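Local coordinates for regulatory protein PcrH (Pseudomonas aeruginosa, PDB 2XCB) that binds the chaperone-binding region of the translocator protein PopD, probably as its type III secretion chaperone, at residues 11-22 / 44-54. Numbering follows the deposited sequence. Where two conformers were deposited one is given.
Sequences RGLSEDTLEQLY and LCMLDHYDARY
At the N-terminal end of PcrH's superhelix of tetratricopeptide-like helix pairs, helix 15-30 meets the end of helix 34-47 and the start of helix 52-64, and Arg53 of the last reaches Glu19 and Tyr22 of the first. Arg53 holds Glu19 end-on: NH1 (3.0 Å) and NH2 (3.2 Å) both donate to Glu19 OE1 on its syn side, and the carboxylate and guanidinium lie nearly coplanar. The bend at chi2 (39°) swings the Glu19 carboxylate round to this arginine. Asp51, the N-cap of helix 52-64, takes the adjacent NE/NH2 edge, with Arg53 NH2 to Asp51 OD1 at 2.8 Å and Arg53 NE to Asp51 OD2 at 3.1 Å; two carboxylates thus fix the guanidinium's rotation and probably balance its charge. Arg53 CZ sits over the Tyr22 ring, 4.6 Å from the centroid, a cation-pi contact. Tyr22 CD1 meets the edge of the Tyr54 ring, while Tyr22 OH bonds to the backbone of the bound peptide and, through a water, to Arg53 O. Apart from these polar groups, Leu18 CD2 touches Leu44 CD2 (3.6 Å) and Leu47 CD1 (3.7 Å), and Leu13 CD1 also packs on Leu47 CD1. Tyr22 and Arg53 reaching the ligand are characteristic of a tetratricopeptide-like chaperone's peptide-binding face.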
loop_
_atom_site.group_PDB
_atom_site.type_symbol
_atom_site.label_atom_id
_atom_site.label_comp_id
_atom_site.label_asym_id
_atom_site.label_seq_id
_atom_site.Cartn_x
_atom_site.Cartn_y
_atom_site.Cartn_z
ATOM N N ARG A 11 3.395 1.405 -10.589
ATOM C CA ARG A 11 3.818 0.329 -11.491
ATOM C C ARG A 11 5.317 0.003 -11.356
ATOM O O ARG A 11 6.126 0.899 -11.218
ATOM C CB ARG A 11 3.490 0.703 -12.927
ATOM C CG ARG A 11 3.669 2.200 -13.305
ATOM C CD ARG A 11 2.983 2.524 -14.685
ATOM N NE ARG A 11 1.682 1.839 -14.800
ATOM C CZ ARG A 11 1.471 0.668 -15.413
ATOM N NH1 ARG A 11 2.456 0.025 -16.048
ATOM N NH2 ARG A 11 0.254 0.139 -15.394
ATOM N N GLY A 12 5.684 -1.272 -11.333
ATOM C CA GLY A 12 7.104 -1.631 -11.348
ATOM C C GLY A 12 7.737 -1.903 -9.982
ATOM O O GLY A 12 8.985 -2.035 -9.894
ATOM N N LEU A 13 6.905 -1.993 -8.927
ATOM C CA LEU A 13 7.399 -2.334 -7.567
ATOM C C LEU A 13 8.012 -3.745 -7.446
ATOM O O LEU A 13 7.570 -4.693 -8.109
ATOM C CB LEU A 13 6.302 -2.178 -6.512
ATOM C CG LEU A 13 5.602 -0.846 -6.206
ATOM C CD1 LEU A 13 4.385 -1.097 -5.258
ATOM C CD2 LEU A 13 6.538 0.251 -5.635
ATOM N N SER A 14 9.006 -3.916 -6.569
ATOM C CA SER A 14 9.611 -5.237 -6.430
ATOM C C SER A 14 8.610 -6.176 -5.771
ATOM O O SER A 14 7.642 -5.722 -5.167
ATOM C CB SER A 14 10.840 -5.181 -5.528
ATOM O OG SER A 14 10.453 -4.745 -4.229
ATOM N N GLU A 15 8.888 -7.475 -5.871
ATOM C CA GLU A 15 8.067 -8.513 -5.245
ATOM C C GLU A 15 8.037 -8.300 -3.752
ATOM O O GLU A 15 7.000 -8.457 -3.102
ATOM C CB GLU A 15 8.587 -9.931 -5.549
ATOM C CG GLU A 15 7.575 -11.037 -5.103
ATOM C CD GLU A 15 8.130 -12.465 -5.094
ATOM O OE1 GLU A 15 9.326 -12.652 -5.411
ATOM O OE2 GLU A 15 7.355 -13.401 -4.772
ATOM N N ASP A 16 9.186 -7.921 -3.184
ATOM C CA ASP A 16 9.251 -7.794 -1.730
ATOM C C ASP A 16 8.369 -6.675 -1.201
ATOM O O ASP A 16 7.771 -6.824 -0.130
ATOM C CB ASP A 16 10.678 -7.618 -1.217
ATOM C CG ASP A 16 10.715 -7.336 0.258
ATOM O OD1 ASP A 16 10.668 -8.301 1.048
ATOM O OD2 ASP A 16 10.770 -6.137 0.648
ATOM N N THR A 17 8.276 -5.571 -1.962
ATOM C CA THR A 17 7.317 -4.482 -1.633
ATOM C C THR A 17 5.867 -4.911 -1.859
ATOM O O THR A 17 5.027 -4.648 -1.002
ATOM C CB THR A 17 7.578 -3.145 -2.403
ATOM O OG1 THR A 17 8.868 -2.666 -2.038
ATOM C CG2 THR A 17 6.547 -2.035 -1.995
ATOM N N LEU A 18 5.574 -5.560 -2.995
ATOM C CA LEU A 18 4.237 -6.222 -3.146
ATOM C C LEU A 18 3.830 -7.128 -1.993
ATOM O O LEU A 18 2.707 -7.079 -1.513
ATOM C CB LEU A 18 4.139 -6.991 -4.456
ATOM C CG LEU A 18 4.254 -6.055 -5.639
ATOM C CD1 LEU A 18 4.461 -6.811 -6.908
ATOM C CD2 LEU A 18 3.050 -5.156 -5.710
ATOM N N GLU A 19 4.759 -7.944 -1.511
ATOM C CA GLU A 19 4.513 -8.809 -0.379
ATOM C C GLU A 19 4.142 -8.032 0.872
ATOM O O GLU A 19 3.211 -8.397 1.608
ATOM C CB GLU A 19 5.724 -9.693 -0.122
ATOM C CG GLU A 19 5.413 -10.958 0.679
ATOM C CD GLU A 19 4.051 -11.643 0.309
ATOM O OE1 GLU A 19 3.845 -11.947 -0.900
ATOM O OE2 GLU A 19 3.217 -11.833 1.265
ATOM N N GLN A 20 4.843 -6.939 1.123
ATOM C CA GLN A 20 4.481 -6.103 2.263
ATOM C C GLN A 20 3.153 -5.380 2.080
ATOM O O GLN A 20 2.377 -5.163 3.051
ATOM C CB GLN A 20 5.617 -5.110 2.571
ATOM C CG GLN A 20 6.898 -5.796 3.055
ATOM C CD GLN A 20 8.091 -4.824 3.074
ATOM O OE1 GLN A 20 7.940 -3.677 3.474
ATOM N NE2 GLN A 20 9.268 -5.279 2.618
ATOM N N LEU A 21 2.848 -5.039 0.843
ATOM C CA LEU A 21 1.564 -4.419 0.564
ATOM C C LEU A 21 0.410 -5.429 0.691
ATOM O O LEU A 21 -0.671 -5.082 1.171
ATOM C CB LEU A 21 1.639 -3.922 -0.846
ATOM C CG LEU A 21 1.122 -2.565 -1.230
ATOM C CD1 LEU A 21 1.237 -1.604 -0.036
ATOM C CD2 LEU A 21 1.923 -2.096 -2.450
ATOM N N TYR A 22 0.644 -6.675 0.264
ATOM C CA TYR A 22 -0.329 -7.725 0.528
ATOM C C TYR A 22 -0.549 -7.928 2.004
ATOM O O TYR A 22 -1.707 -8.003 2.450
ATOM C CB TYR A 22 0.005 -9.023 -0.221
ATOM C CG TYR A 22 -0.904 -10.189 0.211
ATOM C CD1 TYR A 22 -2.175 -10.320 -0.317
ATOM C CD2 TYR A 22 -0.513 -11.089 1.230
ATOM C CE1 TYR A 22 -3.015 -11.359 0.066
ATOM C CE2 TYR A 22 -1.392 -12.142 1.650
ATOM C CZ TYR A 22 -2.610 -12.236 1.085
ATOM O OH TYR A 22 -3.438 -13.240 1.457
ATOM N N LEU A 44 -3.267 -3.992 -5.794
ATOM C CA LEU A 44 -2.478 -5.144 -6.101
ATOM C C LEU A 44 -2.938 -5.951 -7.345
ATOM O O LEU A 44 -2.077 -6.319 -8.148
ATOM C CB LEU A 44 -2.366 -6.050 -4.904
ATOM C CG LEU A 44 -1.549 -5.500 -3.739
ATOM C CD1 LEU A 44 -2.043 -6.204 -2.549
ATOM C CD2 LEU A 44 0.002 -5.720 -3.940
ATOM N N CYS A 45 -4.250 -6.202 -7.498
ATOM C CA CYS A 45 -4.849 -6.738 -8.745
ATOM C C CYS A 45 -4.489 -5.918 -10.029
ATOM O O CYS A 45 -4.405 -6.468 -11.164
ATOM C CB CYS A 45 -6.388 -6.794 -8.616
ATOM S SG CYS A 45 -6.949 -8.024 -7.388
ATOM N N MET A 46 -4.301 -4.617 -9.879
ATOM C CA MET A 46 -3.741 -3.808 -11.018
ATOM C C MET A 46 -2.249 -4.031 -11.264
ATOM O O MET A 46 -1.787 -4.067 -12.385
ATOM C CB MET A 46 -4.023 -2.298 -10.795
ATOM C CG MET A 46 -5.521 -2.077 -10.776
ATOM S SD MET A 46 -6.079 -0.404 -10.603
ATOM C CE MET A 46 -5.998 -0.064 -8.873
ATOM N N LEU A 47 -1.485 -4.118 -10.196
ATOM C CA LEU A 47 -0.060 -4.320 -10.234
ATOM C C LEU A 47 0.358 -5.715 -10.643
ATOM O O LEU A 47 1.448 -5.901 -11.169
ATOM C CB LEU A 47 0.510 -4.076 -8.787
ATOM C CG LEU A 47 0.501 -2.584 -8.384
ATOM C CD1 LEU A 47 0.978 -2.351 -7.003
ATOM C CD2 LEU A 47 1.308 -1.793 -9.421
ATOM N N ASP A 48 -0.460 -6.725 -10.313
ATOM C CA ASP A 48 -0.131 -8.085 -10.645
ATOM C C ASP A 48 -1.360 -8.820 -11.056
ATOM O O ASP A 48 -2.112 -9.253 -10.212
ATOM C CB ASP A 48 0.498 -8.848 -9.446
ATOM C CG ASP A 48 0.979 -10.241 -9.842
ATOM O OD1 ASP A 48 1.888 -10.795 -9.190
ATOM O OD2 ASP A 48 0.454 -10.829 -10.829
ATOM N N HIS A 49 -1.552 -8.963 -12.355
ATOM C CA HIS A 49 -2.794 -9.517 -12.895
ATOM C C HIS A 49 -3.002 -11.037 -12.675
ATOM O O HIS A 49 -4.034 -11.567 -13.097
ATOM C CB HIS A 49 -2.896 -9.262 -14.415
ATOM C CG HIS A 49 -2.805 -7.825 -14.836
ATOM N ND1 HIS A 49 -2.873 -6.768 -13.954
ATOM C CD2 HIS A 49 -2.723 -7.271 -16.072
ATOM C CE1 HIS A 49 -2.809 -5.625 -14.617
ATOM N NE2 HIS A 49 -2.717 -5.898 -15.902
ATOM N N TYR A 50 -2.061 -11.746 -12.024
ATOM C CA TYR A 50 -2.087 -13.232 -12.026
ATOM C C TYR A 50 -2.021 -13.853 -10.655
ATOM O O TYR A 50 -2.127 -15.076 -10.523
ATOM C CB TYR A 50 -0.955 -13.818 -12.887
ATOM C CG TYR A 50 -0.930 -13.220 -14.273
ATOM C CD1 TYR A 50 0.019 -12.261 -14.611
ATOM C CD2 TYR A 50 -1.893 -13.558 -15.223
ATOM C CE1 TYR A 50 0.055 -11.689 -15.875
ATOM C CE2 TYR A 50 -1.888 -12.981 -16.490
ATOM C CZ TYR A 50 -0.886 -12.050 -16.809
ATOM O OH TYR A 50 -0.845 -11.457 -18.051
ATOM N N ASP A 51 -1.805 -13.041 -9.627
ATOM C CA ASP A 51 -1.631 -13.601 -8.290
ATOM C C ASP A 51 -3.032 -13.817 -7.685
ATOM O O ASP A 51 -3.674 -12.858 -7.260
ATOM C CB ASP A 51 -0.749 -12.673 -7.404
ATOM C CG ASP A 51 -0.364 -13.321 -6.129
ATOM O OD1 ASP A 51 0.782 -13.070 -5.690
ATOM O OD2 ASP A 51 -1.200 -14.098 -5.549
ATOM N N ALA A 52 -3.522 -15.065 -7.694
ATOM C CA ALA A 52 -4.878 -15.369 -7.177
ATOM C C ALA A 52 -5.143 -14.827 -5.744
ATOM O O ALA A 52 -6.270 -14.488 -5.419
ATOM C CB ALA A 52 -5.182 -16.908 -7.266
ATOM N N ARG A 53 -4.139 -14.792 -4.871
ATOM C CA ARG A 53 -4.371 -14.229 -3.538
ATOM C C ARG A 53 -4.994 -12.839 -3.571
ATOM O O ARG A 53 -5.876 -12.494 -2.713
ATOM C CB ARG A 53 -3.107 -14.180 -2.664
ATOM C CG ARG A 53 -2.273 -15.468 -2.569
ATOM C CD ARG A 53 -0.820 -15.259 -1.860
ATOM N NE ARG A 53 -0.021 -14.309 -2.637
ATOM C CZ ARG A 53 0.974 -13.561 -2.168
ATOM N NH1 ARG A 53 1.366 -13.655 -0.889
ATOM N NH2 ARG A 53 1.588 -12.737 -3.001
ATOM N N TYR A 54 -4.562 -12.028 -4.519
ATOM C CA TYR A 54 -5.053 -10.630 -4.563
ATOM C C TYR A 54 -6.545 -10.600 -4.932
ATOM O O TYR A 54 -7.293 -9.718 -4.515
ATOM C CB TYR A 54 -4.279 -9.770 -5.593
ATOM C CG TYR A 54 -2.785 -9.736 -5.361
ATOM C CD1 TYR A 54 -2.261 -10.112 -4.127
ATOM C CD2 TYR A 54 -1.895 -9.318 -6.364
ATOM C CE1 TYR A 54 -0.831 -10.109 -3.895
ATOM C CE2 TYR A 54 -0.442 -9.313 -6.133
ATOM C CZ TYR A 54 0.027 -9.690 -4.894
ATOM O OH TYR A 54 1.387 -9.683 -4.666
HETATM O O HOH W 1 -5.631 -14.135 -0.141
#